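2-oxoglutarate (2OG) and Fe(II)-dependent oxygenase superfamily protein (PDB 6KWA) probably catalyses the irreversible, 2-oxoglutarate-dependent oxidation of the plant hormone indole-3-acetic acid to inactive 2-oxoindole-3-acetic acid. Local coordinates at residues A[182-187]-A[236-241]. Numbering follows the deposited sequence.
Sequences ENVGGL and TMRYSI
Arg238 NE lies 3.5 Å from Gly185 O, an oblique approach that makes no hydrogen bond; the polar partner of the guanidinium is Asp180, whose OD1 forms a salt bridge with Arg238 NH2. Gly185 CA sits in the plane of the guanidinium, at its edge. The arginine reaches this place because its chain is extended from CG to NE, with CG anti to the backbone N (chi1 175°). Val184 crosses that aliphatic shaft at a slant: its CG1 is 3.7 Å from Arg238 CD, and its CB 3.9 Å from Arg238 CG. In the double-stranded beta-helix, residues 182-186 form the end of the loop leading from strand 175-179 of the larger sheet to strand 187-190 of the smaller one, which Leu187 begins, and Val184 lies against strand 237-245, its CA 6.3 Å from Arg238 CA. Arg238 and Ser240 belong to the 2-oxoglutarate site, empty of that ligand in this model, as do Tyr154, which Arg238 touches, and Asn152. With an alanine at Arg238, the carboxylate of Asp180 would probably lose this cationic mate, a gap would open beside Val184 and 2-oxoglutarate binding would weaken. Farther along, Val184 CG1 meets Thr236 CG2 tip to tip at 3.5 Å, tighter than usual for two methyls, and Val184 CG2 rests 3.5 Å from Met237 O.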
# COMPACT_ATOMS: atom_id res chain seq x y z
N GLU A 182 4.82 -2.41 13.74
CA GLU A 182 4.56 -1.60 14.94
C GLU A 182 5.79 -1.40 15.82
O GLU A 182 5.88 -0.43 16.58
CB GLU A 182 3.42 -2.20 15.79
CG GLU A 182 3.69 -3.59 16.40
CD GLU A 182 3.57 -4.72 15.39
OE1 GLU A 182 3.95 -4.53 14.21
OE2 GLU A 182 3.05 -5.81 15.77
N ASN A 183 6.74 -2.33 15.71
CA ASN A 183 7.91 -2.33 16.58
C ASN A 183 9.11 -1.54 16.05
O ASN A 183 10.09 -1.34 16.77
CB ASN A 183 8.34 -3.78 16.84
CG ASN A 183 7.26 -4.59 17.52
OD1 ASN A 183 6.64 -4.13 18.48
ND2 ASN A 183 6.99 -5.80 17.00
N VAL A 184 9.04 -1.06 14.81
CA VAL A 184 10.20 -0.39 14.21
C VAL A 184 9.85 0.96 13.58
O VAL A 184 10.23 2.01 14.10
CB VAL A 184 10.86 -1.27 13.13
CG1 VAL A 184 12.21 -0.71 12.75
CG2 VAL A 184 11.00 -2.72 13.61
N GLY A 185 9.14 0.93 12.45
CA GLY A 185 8.73 2.16 11.78
C GLY A 185 9.89 2.99 11.22
O GLY A 185 11.02 2.51 11.12
N GLY A 186 9.60 4.23 10.85
CA GLY A 186 10.62 5.09 10.29
C GLY A 186 10.27 5.60 8.91
O GLY A 186 11.02 6.37 8.31
N LEU A 187 9.11 5.16 8.41
CA LEU A 187 8.58 5.65 7.16
C LEU A 187 8.48 7.17 7.24
O LEU A 187 8.10 7.71 8.28
CB LEU A 187 7.22 5.02 6.87
CG LEU A 187 6.42 5.54 5.69
CD1 LEU A 187 7.10 5.17 4.39
CD2 LEU A 187 5.06 4.89 5.75
N THR A 236 17.99 -3.32 12.96
CA THR A 236 16.95 -4.27 13.31
C THR A 236 16.30 -4.94 12.08
O THR A 236 16.63 -4.63 10.93
CB THR A 236 15.89 -3.57 14.17
OG1 THR A 236 15.02 -4.54 14.77
CG2 THR A 236 15.07 -2.62 13.31
N MET A 237 15.37 -5.87 12.35
CA MET A 237 14.58 -6.51 11.31
C MET A 237 13.21 -5.86 11.31
O MET A 237 12.66 -5.56 12.36
CB MET A 237 14.44 -8.01 11.55
CG MET A 237 15.70 -8.80 11.31
SD MET A 237 16.05 -9.03 9.56
CE MET A 237 17.39 -10.22 9.66
N ARG A 238 12.69 -5.60 10.12
CA ARG A 238 11.44 -4.88 9.99
C ARG A 238 10.59 -5.58 8.91
O ARG A 238 11.13 -6.00 7.88
CB ARG A 238 11.74 -3.41 9.68
CG ARG A 238 10.57 -2.50 9.39
CD ARG A 238 11.10 -1.06 9.23
NE ARG A 238 10.02 -0.12 8.96
CZ ARG A 238 9.45 0.03 7.77
NH1 ARG A 238 9.85 -0.72 6.76
NH2 ARG A 238 8.46 0.90 7.59
N TYR A 239 9.32 -5.80 9.19
CA TYR A 239 8.43 -6.48 8.25
C TYR A 239 7.24 -5.59 7.94
O TYR A 239 6.67 -5.03 8.85
CB TYR A 239 7.94 -7.80 8.83
CG TYR A 239 9.05 -8.78 9.14
CD1 TYR A 239 9.50 -9.68 8.17
CD2 TYR A 239 9.66 -8.80 10.39
CE1 TYR A 239 10.51 -10.56 8.44
CE2 TYR A 239 10.67 -9.70 10.68
CZ TYR A 239 11.10 -10.58 9.71
OH TYR A 239 12.11 -11.47 9.98
N SER A 240 6.86 -5.46 6.68
CA SER A 240 5.68 -4.66 6.32
C SER A 240 4.87 -5.40 5.27
O SER A 240 5.40 -6.23 4.50
CB SER A 240 6.06 -3.27 5.85
OG SER A 240 6.57 -3.29 4.53
N ILE A 241 3.57 -5.16 5.29
CA ILE A 241 2.69 -5.74 4.29
C ILE A 241 2.04 -4.62 3.49
O ILE A 241 1.35 -3.77 4.09
CB ILE A 241 1.58 -6.57 4.93
CG1 ILE A 241 2.17 -7.54 5.96
CG2 ILE A 241 0.78 -7.24 3.87
CD1 ILE A 241 1.17 -8.00 7.04